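Local coordinates for protein nucleoporin NUP82 (Chaetomium thermophilum, PDB 5CWW) that probably serves as a structural component of the nuclear pore complex and as a docking partner for transport factors, seen here as its N-terminal beta-propeller domain, at residues Arg47-Arg52 against Leu578-Thr583; Phe128-Thr133 against Val137-Leu142; Ala189-Thr194 against Val199-Leu204. All blocks are in the same frame, centred on the assembly; numbering follows the deposited sequence.

Contact 1: Arg47-Arg52 against Leu578-Thr583; sequences RTIARR and LSATQT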
loop_
_atom_site.group_PDB
_atom_site.type_symbol
_atom_site.label_atom_id
_atom_site.label_comp_id
_atom_site.label_asym_id
_atom_site.label_seq_id
_atom_site.Cartn_x
_atom_site.Cartn_y
_atom_site.Cartn_z
ATOM N N ARG B 47 1.347 -13.770 5.273
ATOM C CA ARG B 47 2.796 -13.689 5.129
ATOM C C ARG B 47 3.459 -14.242 6.383
ATOM O O ARG B 47 4.172 -13.530 7.090
ATOM C CB ARG B 47 3.232 -12.245 4.875
ATOM C CG ARG B 47 2.626 -11.647 3.619
ATOM C CD ARG B 47 3.280 -10.331 3.240
ATOM N NE ARG B 47 2.699 -9.780 2.019
ATOM C CZ ARG B 47 3.004 -10.193 0.791
ATOM N NH1 ARG B 47 3.887 -11.167 0.610
ATOM N NH2 ARG B 47 2.421 -9.635 -0.259
ATOM N N THR B 48 3.215 -15.519 6.651
ATOM C CA THR B 48 3.596 -16.128 7.917
ATOM C C THR B 48 5.027 -16.674 7.921
ATOM O O THR B 48 5.451 -17.294 8.897
ATOM C CB THR B 48 2.625 -17.264 8.275
ATOM O OG1 THR B 48 2.378 -18.062 7.112
ATOM C CG2 THR B 48 1.306 -16.692 8.774
ATOM N N ILE B 49 5.765 -16.441 6.839
ATOM C CA ILE B 49 7.165 -16.852 6.762
ATOM C C ILE B 49 8.048 -15.666 6.394
ATOM O O ILE B 49 7.767 -14.936 5.443
ATOM C CB ILE B 49 7.384 -17.984 5.734
ATOM C CG1 ILE B 49 6.530 -19.203 6.096
ATOM C CG2 ILE B 49 8.859 -18.378 5.682
ATOM C CD1 ILE B 49 6.571 -20.327 5.071
ATOM N N ALA B 50 9.114 -15.484 7.167
ATOM C CA ALA B 50 10.123 -14.464 6.899
ATOM C C ALA B 50 11.501 -15.092 7.052
ATOM O O ALA B 50 11.625 -16.162 7.644
ATOM C CB ALA B 50 9.958 -13.281 7.840
ATOM N N ARG B 51 12.532 -14.432 6.530
ATOM C CA ARG B 51 13.867 -15.022 6.513
ATOM C C ARG B 51 14.995 -14.005 6.595
ATOM O O ARG B 51 14.817 -12.824 6.300
ATOM C CB ARG B 51 14.065 -15.842 5.236
ATOM C CG ARG B 51 14.096 -14.994 3.965
ATOM C CD ARG B 51 14.501 -15.813 2.763
ATOM N NE ARG B 51 15.933 -16.112 2.744
ATOM C CZ ARG B 51 16.862 -15.368 2.145
ATOM N NH1 ARG B 51 16.532 -14.252 1.508
ATOM N NH2 ARG B 51 18.134 -15.740 2.191
ATOM N N ARG B 52 16.160 -14.501 6.996
ATOM C CA ARG B 52 17.412 -13.772 6.876
ATOM C C ARG B 52 18.504 -14.813 6.669
ATOM O O ARG B 52 18.680 -15.709 7.497
ATOM C CB ARG B 52 17.680 -12.901 8.108
ATOM C CG ARG B 52 17.722 -13.647 9.433
ATOM C CD ARG B 52 17.976 -12.694 10.591
ATOM N NE ARG B 52 18.286 -13.406 11.827
ATOM C CZ ARG B 52 18.638 -12.815 12.965
ATOM N NH1 ARG B 52 18.725 -11.492 13.036
ATOM N NH2 ARG B 52 18.905 -13.546 14.038
ATOM N N LEU B 578 10.153 -21.390 -0.517
ATOM C CA LEU B 578 9.637 -21.918 0.736
ATOM C C LEU B 578 8.213 -21.419 0.962
ATOM O O LEU B 578 7.949 -20.217 0.902
ATOM C CB LEU B 578 10.542 -21.516 1.900
ATOM C CG LEU B 578 10.156 -22.076 3.270
ATOM C CD1 LEU B 578 10.260 -23.597 3.286
ATOM C CD2 LEU B 578 11.030 -21.464 4.352
ATOM N N SER B 579 7.298 -22.351 1.196
ATOM C CA SER B 579 5.939 -22.016 1.605
ATOM C C SER B 579 5.500 -23.022 2.657
ATOM O O SER B 579 6.320 -23.791 3.159
ATOM C CB SER B 579 4.984 -22.020 0.408
ATOM O OG SER B 579 3.687 -21.588 0.786
ATOM N N ALA B 580 4.216 -23.028 2.992
ATOM C CA ALA B 580 3.719 -23.953 4.002
ATOM C C ALA B 580 2.202 -24.000 4.042
ATOM O O ALA B 580 1.530 -22.998 3.793
ATOM C CB ALA B 580 4.258 -23.573 5.379
ATOM N N THR B 581 1.673 -25.177 4.353
ATOM C CA THR B 581 0.260 -25.331 4.655
ATOM C C THR B 581 0.074 -25.064 6.144
ATOM O O THR B 581 0.999 -24.601 6.813
ATOM C CB THR B 581 -0.257 -26.736 4.302
ATOM O OG1 THR B 581 0.426 -27.715 5.096
ATOM C CG2 THR B 581 -0.034 -27.036 2.827
ATOM N N GLN B 582 -1.113 -25.353 6.662
ATOM C CA GLN B 582 -1.381 -25.178 8.084
ATOM C C GLN B 582 -0.525 -26.121 8.926
ATOM O O GLN B 582 -0.294 -25.867 10.109
ATOM C CB GLN B 582 -2.862 -25.419 8.388
ATOM C CG GLN B 582 -3.817 -24.474 7.675
ATOM C CD GLN B 582 -3.802 -23.075 8.258
ATOM O OE1 GLN B 582 -2.813 -22.349 8.136
ATOM N NE2 GLN B 582 -4.899 -22.689 8.897
ATOM N N THR B 583 -0.046 -27.197 8.306
ATOM C CA THR B 583 0.641 -28.265 9.027
ATOM C C THR B 583 1.999 -28.637 8.431
ATOM O O THR B 583 2.943 -28.924 9.168
ATOM C CB THR B 583 -0.224 -29.538 9.068
ATOM O OG1 THR B 583 -0.381 -30.055 7.741
ATOM C CG2 THR B 583 -1.594 -29.236 9.658
#

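Contact 2: Phe128-Thr133 against Val137-Leu142; sequences FLAVLT and VHICIL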
loop_
_atom_site.group_PDB
_atom_site.type_symbol
_atom_site.label_atom_id
_atom_site.label_comp_id
_atom_site.label_asym_id
_atom_site.label_seq_id
_atom_site.Cartn_x
_atom_site.Cartn_y
_atom_site.Cartn_z
ATOM N N PHE B 128 15.409 -6.150 12.917
ATOM C CA PHE B 128 14.041 -5.980 13.411
ATOM C C PHE B 128 13.055 -6.812 12.595
ATOM O O PHE B 128 13.221 -6.982 11.386
ATOM C CB PHE B 128 13.608 -4.508 13.361
ATOM C CG PHE B 128 14.342 -3.604 14.320
ATOM C CD1 PHE B 128 15.321 -4.091 15.170
ATOM C CD2 PHE B 128 14.031 -2.253 14.372
ATOM C CE1 PHE B 128 15.982 -3.248 16.042
ATOM C CE2 PHE B 128 14.686 -1.408 15.244
ATOM C CZ PHE B 128 15.663 -1.906 16.081
ATOM N N LEU B 129 12.021 -7.313 13.265
ATOM C CA LEU B 129 10.958 -8.068 12.608
ATOM C C LEU B 129 9.589 -7.512 12.991
ATOM O O LEU B 129 9.213 -7.517 14.167
ATOM C CB LEU B 129 11.043 -9.550 12.976
ATOM C CG LEU B 129 10.001 -10.470 12.334
ATOM C CD1 LEU B 129 10.239 -10.593 10.832
ATOM C CD2 LEU B 129 10.012 -11.838 12.993
ATOM N N ALA B 130 8.851 -7.031 11.996
ATOM C CA ALA B 130 7.499 -6.533 12.212
ATOM C C ALA B 130 6.524 -7.703 12.276
ATOM O O ALA B 130 6.533 -8.572 11.403
ATOM C CB ALA B 130 7.102 -5.564 11.111
ATOM N N VAL B 131 5.691 -7.720 13.314
ATOM C CA VAL B 131 4.764 -8.820 13.569
ATOM C C VAL B 131 3.328 -8.310 13.607
ATOM O O VAL B 131 2.944 -7.582 14.524
ATOM C CB VAL B 131 5.084 -9.532 14.899
ATOM C CG1 VAL B 131 4.151 -10.719 15.114
ATOM C CG2 VAL B 131 6.535 -9.988 14.920
ATOM N N LEU B 132 2.544 -8.700 12.609
ATOM C CA LEU B 132 1.193 -8.178 12.429
ATOM C C LEU B 132 0.108 -9.210 12.694
ATOM O O LEU B 132 0.169 -10.340 12.207
ATOM C CB LEU B 132 1.015 -7.639 11.010
ATOM C CG LEU B 132 1.582 -6.258 10.687
ATOM C CD1 LEU B 132 3.100 -6.245 10.760
ATOM C CD2 LEU B 132 1.103 -5.818 9.310
ATOM N N THR B 133 -0.878 -8.806 13.485
ATOM C CA THR B 133 -2.157 -9.493 13.542
ATOM C C THR B 133 -3.061 -8.758 12.561
ATOM O O THR B 133 -2.573 -8.011 11.713
ATOM C CB THR B 133 -2.763 -9.495 14.956
ATOM O OG1 THR B 133 -3.004 -8.147 15.378
ATOM C CG2 THR B 133 -1.820 -10.169 15.940
ATOM N N VAL B 137 0.350 -4.402 15.786
ATOM C CA VAL B 137 1.704 -4.462 15.248
ATOM C C VAL B 137 2.721 -4.499 16.384
ATOM O O VAL B 137 2.753 -3.604 17.230
ATOM C CB VAL B 137 2.012 -3.255 14.336
ATOM C CG1 VAL B 137 3.407 -3.379 13.729
ATOM C CG2 VAL B 137 0.970 -3.132 13.235
ATOM N N HIS B 138 3.543 -5.546 16.398
ATOM C CA HIS B 138 4.657 -5.643 17.334
ATOM C C HIS B 138 5.980 -5.667 16.577
ATOM O O HIS B 138 6.062 -6.213 15.478
ATOM C CB HIS B 138 4.537 -6.893 18.204
ATOM C CG HIS B 138 3.418 -6.837 19.194
ATOM N ND1 HIS B 138 2.104 -7.069 18.848
ATOM C CD2 HIS B 138 3.417 -6.578 20.523
ATOM C CE1 HIS B 138 1.342 -6.956 19.921
ATOM N NE2 HIS B 138 2.114 -6.658 20.950
ATOM N N ILE B 139 7.007 -5.071 17.174
ATOM C CA ILE B 139 8.353 -5.105 16.618
ATOM C C ILE B 139 9.226 -6.007 17.475
ATOM O O ILE B 139 9.448 -5.732 18.655
ATOM C CB ILE B 139 8.985 -3.704 16.547
ATOM C CG1 ILE B 139 8.064 -2.732 15.805
ATOM C CG2 ILE B 139 10.363 -3.769 15.886
ATOM C CD1 ILE B 139 7.731 -3.143 14.389
ATOM N N CYS B 140 9.716 -7.087 16.875
ATOM C CA CYS B 140 10.588 -8.017 17.574
ATOM C C CYS B 140 12.047 -7.678 17.317
ATOM O O CYS B 140 12.495 -7.641 16.171
ATOM C CB CYS B 140 10.306 -9.455 17.141
ATOM S SG CYS B 140 11.339 -10.686 17.984
ATOM N N ILE B 141 12.780 -7.419 18.393
ATOM C CA ILE B 141 14.222 -7.259 18.317
ATOM C C ILE B 141 14.823 -8.648 18.186
ATOM O O ILE B 141 14.910 -9.390 19.164
ATOM C CB ILE B 141 14.794 -6.542 19.555
ATOM C CG1 ILE B 141 13.992 -5.270 19.857
ATOM C CG2 ILE B 141 16.268 -6.215 19.353
ATOM C CD1 ILE B 141 13.868 -4.316 18.687
ATOM N N LEU B 142 15.222 -9.002 16.970
ATOM C CA LEU B 142 15.676 -10.358 16.687
ATOM C C LEU B 142 16.913 -10.705 17.511
ATOM O O LEU B 142 17.830 -9.895 17.630
ATOM C CB LEU B 142 15.957 -10.519 15.192
ATOM C CG LEU B 142 14.727 -10.352 14.295
ATOM C CD1 LEU B 142 15.109 -10.442 12.825
ATOM C CD2 LEU B 142 13.662 -11.395 14.628
HETATM O O HOH W 1 0.954 -7.889 16.559
#

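Contact 3: Ala189-Thr194 against Val199-Leu204; sequences ALVTVT and VRVWEL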
loop_
_atom_site.group_PDB
_atom_site.type_symbol
_atom_site.label_atom_id
_atom_site.label_comp_id
_atom_site.label_asym_id
_atom_site.label_seq_id
_atom_site.Cartn_x
_atom_site.Cartn_y
_atom_site.Cartn_z
ATOM N N ALA B 189 13.197 2.671 9.896
ATOM C CA ALA B 189 12.002 3.447 9.585
ATOM C C ALA B 189 10.947 2.544 8.957
ATOM O O ALA B 189 11.190 1.914 7.924
ATOM C CB ALA B 189 12.338 4.596 8.661
ATOM N N LEU B 190 9.780 2.484 9.591
ATOM C CA LEU B 190 8.692 1.610 9.161
ATOM C C LEU B 190 7.463 2.401 8.730
ATOM O O LEU B 190 7.105 3.398 9.356
ATOM C CB LEU B 190 8.310 0.647 10.286
ATOM C CG LEU B 190 7.180 -0.342 9.984
ATOM C CD1 LEU B 190 7.596 -1.336 8.911
ATOM C CD2 LEU B 190 6.757 -1.068 11.251
ATOM N N VAL B 191 6.826 1.945 7.657
ATOM C CA VAL B 191 5.576 2.526 7.184
ATOM C C VAL B 191 4.452 1.517 7.365
ATOM O O VAL B 191 4.538 0.396 6.864
ATOM C CB VAL B 191 5.649 2.943 5.700
ATOM C CG1 VAL B 191 4.312 3.511 5.234
ATOM C CG2 VAL B 191 6.755 3.960 5.485
ATOM N N THR B 192 3.404 1.919 8.079
ATOM C CA THR B 192 2.207 1.099 8.211
ATOM C C THR B 192 1.051 1.762 7.472
ATOM O O THR B 192 0.972 2.989 7.390
ATOM C CB THR B 192 1.820 0.871 9.690
ATOM O OG1 THR B 192 1.536 2.125 10.329
ATOM C CG2 THR B 192 2.946 0.163 10.436
ATOM N N VAL B 193 0.169 0.938 6.918
ATOM C CA VAL B 193 -1.003 1.419 6.204
ATOM C C VAL B 193 -2.217 0.618 6.653
ATOM O O VAL B 193 -2.170 -0.613 6.724
ATOM C CB VAL B 193 -0.834 1.301 4.671
ATOM C CG1 VAL B 193 -1.991 1.976 3.950
ATOM C CG2 VAL B 193 0.488 1.910 4.227
ATOM N N THR B 194 -3.300 1.329 6.958
ATOM C CA THR B 194 -4.538 0.710 7.410
ATOM C C THR B 194 -5.557 0.660 6.280
ATOM O O THR B 194 -5.395 1.340 5.266
ATOM C CB THR B 194 -5.139 1.477 8.604
ATOM O OG1 THR B 194 -5.305 2.854 8.250
ATOM C CG2 THR B 194 -4.225 1.383 9.815
ATOM N N VAL B 199 -1.679 6.523 6.364
ATOM C CA VAL B 199 -0.271 6.181 6.212
ATOM C C VAL B 199 0.505 6.740 7.395
ATOM O O VAL B 199 0.422 7.933 7.693
ATOM C CB VAL B 199 0.311 6.733 4.893
ATOM C CG1 VAL B 199 1.792 6.385 4.762
ATOM C CG2 VAL B 199 -0.469 6.192 3.703
ATOM N N ARG B 200 1.247 5.872 8.072
ATOM C CA ARG B 200 2.006 6.272 9.250
ATOM C C ARG B 200 3.463 5.846 9.155
ATOM O O ARG B 200 3.769 4.669 8.957
ATOM C CB ARG B 200 1.365 5.693 10.513
ATOM C CG ARG B 200 0.190 6.514 11.023
ATOM C CD ARG B 200 -0.417 5.899 12.269
ATOM N NE ARG B 200 -1.467 4.939 11.937
ATOM C CZ ARG B 200 -2.774 5.164 12.040
ATOM N NH1 ARG B 200 -3.235 6.323 12.485
ATOM N NH2 ARG B 200 -3.629 4.210 11.703
ATOM N N VAL B 201 4.349 6.829 9.281
ATOM C CA VAL B 201 5.787 6.597 9.283
ATOM C C VAL B 201 6.311 6.545 10.720
ATOM O O VAL B 201 6.172 7.513 11.474
ATOM C CB VAL B 201 6.531 7.699 8.504
ATOM C CG1 VAL B 201 8.032 7.412 8.470
ATOM C CG2 VAL B 201 5.972 7.827 7.083
ATOM N N TRP B 202 6.906 5.415 11.093
ATOM C CA TRP B 202 7.503 5.240 12.416
ATOM C C TRP B 202 9.015 5.147 12.284
ATOM O O TRP B 202 9.518 4.347 11.496
ATOM C CB TRP B 202 6.972 3.978 13.099
ATOM C CG TRP B 202 5.496 3.767 12.961
ATOM C CD1 TRP B 202 4.835 3.298 11.861
ATOM C CD2 TRP B 202 4.497 3.991 13.963
ATOM N NE1 TRP B 202 3.486 3.226 12.114
ATOM C CE2 TRP B 202 3.253 3.646 13.398
ATOM C CE3 TRP B 202 4.534 4.453 15.283
ATOM C CZ2 TRP B 202 2.057 3.750 14.106
ATOM C CZ3 TRP B 202 3.344 4.557 15.983
ATOM C CH2 TRP B 202 2.125 4.206 15.395
ATOM N N GLU B 203 9.734 5.959 13.055
ATOM C CA GLU B 203 11.195 5.941 13.038
ATOM C C GLU B 203 11.723 5.415 14.366
ATOM O O GLU B 203 11.827 6.150 15.348
ATOM C CB GLU B 203 11.735 7.339 12.743
ATOM C CG GLU B 203 11.328 7.844 11.361
ATOM C CD GLU B 203 11.813 9.248 11.074
ATOM O OE1 GLU B 203 13.029 9.499 11.191
ATOM O OE2 GLU B 203 10.968 10.104 10.735
ATOM N N LEU B 204 12.067 4.132 14.375
ATOM C CA LEU B 204 12.285 3.393 15.614
ATOM C C LEU B 204 13.680 3.559 16.204
ATOM O O LEU B 204 14.681 3.577 15.490
ATOM C CB LEU B 204 12.012 1.906 15.381
ATOM C CG LEU B 204 10.685 1.588 14.690
ATOM C CD1 LEU B 204 10.550 0.092 14.467
ATOM C CD2 LEU B 204 9.511 2.121 15.501
HETATM O O HOH W 2 -1.136 3.272 9.498
#

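Contact 1: Arg47-Arg52 against Leu578-Thr583
At the junction of the first and last beta sheets of the chain, Ile49 reaches across to Leu578, Ser579 and Ala580 and makes every direct contact between the two segments. Its two branches do different work. The side branch CG2 meets the methyl CD2 of Leu578 at 4.0 Å, and these two side chains cross at about a right angle. The longer branch, with CG1 beside the backbone N (chi1 -59°) and the chain extended beyond it, carries CD1 over the second strand, 3.8 Å from Ser579 C and 4.0 Å from Ala580 CB. This is part of the seam between neighbouring blades of a seven-bladed propeller: strand 49-52 begins the first blade, strand 576-580 belongs to the last, and here the two blades meet. The strand axes stay 8.5 Å apart and no hydrogen bond joins the two segments; Ile49 packs on side chains and backbone of the other strand, and the two strands belong to separate sheets. Leu578 and Ala580 point toward Ile49, whereas Ser579 points away and gives its hydroxyl to Ala563 O. Ile49 also touches Ala563 and Thr566, and Leu578 packs on Ile56 of strand 55-60.

Contact 2: Phe128-Thr133 against Val137-Leu142
Strands 128-132 and 137-141 run antiparallel as a hairpin, their axes 4.6 Å apart, with Leu129-Cys140 and Val131-His138 as hydrogen-bonded pairs that each contribute two N-H to O=C bonds. They are the two middle strands of the propeller blade formed by strands 119-122 to 160-162. On one face Phe128 and Ile141 lie side by side, and the methyl CD1 of Ile141 sits over the Phe128 ring in a CH-pi contact, 4.0 Å from the ring centroid. The ring also stacks with His188, just before strand 189-194 of the next blade. Two bends in Ile139 (chi1 -53°, chi2 -59°) fold Ile139 CD1 back to 4.1 Å from Ala130 CB; farther along, Leu132 CG meets Val137 CG2 at 4.1 Å. The other face carries Leu129, Val131, His138 and Cys140. Here Leu142, just past the strand, presses CD2 against Leu129 CB at 3.6 Å. The His138 ring swings away from strand 128-132 but remains tied to it: water 1 lies in the ring plane, 2.7 Å from His138 ND1, and donates to Val131 O at 2.9 Å. That carbonyl also accepts from His138 N at 2.8 Å. Val131 O is thus gripped twice by one residue, directly and through water, which probably restrains the rotation of the imidazole while the Phe128 face stays wholly apolar across the pair.

Contact 3: Ala189-Thr194 against Val199-Leu204
Hydrogen bonds between backbones join strands 189-194 and 199-203 into an antiparallel hairpin, with Leu190-Trp202 and Thr192-Arg200 as the hydrogen-bonded pairs. A fifth direct bond links side chains: Trp202 NE1 donates to Thr192 OG1 at 2.9 Å, almost straight (173°) and in the plane of the indole. Thr192 holds OG1 in the crowded position between backbone N and carbonyl carbon (chi1 61°), which directs it at the indole edge, and the same oxygen is hydrogen-bonded to His168 NE2. This Trp-Thr-His chain is consistent with three members of the Trp-Ser/Thr-His-Asp tetrad of WD repeats, Trp202-Glu203 standing where the Trp-Asp pair usually does. Among solvent contacts, water 2 is 3.0 Å from Thr192 OG1 and accepts a weak bond from Arg200 NE. Among van der Waals contacts, Leu190 O lies at the indole edge, 3.4 Å from Trp202 CD1, and Thr194 CG2 meets the guanidinium edge at Arg200 NH2, 3.5 Å away. On the opposite face Val191 CG1 packs on Val199 CG1 at 3.9 Å. A phenylalanine in place of Trp202 would probably cost Thr192 OG1 the indole N-H bond, leaving it to His168 and water, and open a gap beside Thr192 on the face with Leu190 and Arg200. Trp202 and Thr192 are buried, so the bond satisfies the indole N-H away from bulk solvent and probably helps to fix how the ring is turned.

Contacts 2 and 3 are equivalent hairpins of adjacent propeller blades, whereas contact 1 joins the first blade to the last. Along the chain the two hairpins follow one another, both between the halves of contact 1. Contacts 2 and 3 have centres about 13 Å apart and share an apolar interface: Ile139 CD1 lies 3.9 Å from Leu190 CD2, and Leu204 CD1 lies 4.0 Å from Ile139 CG1. Contact 1, its centre about 16 Å from that of contact 2, touches it where Ala50 CB meets Leu129 CD1 at 4.0 Å and where Arg52 NH1 packs 3.6 Å from Leu142 CB. Contacts 1 and 3 remain separate, their nearest atoms about 11 Å apart, with contact 2 bridging them.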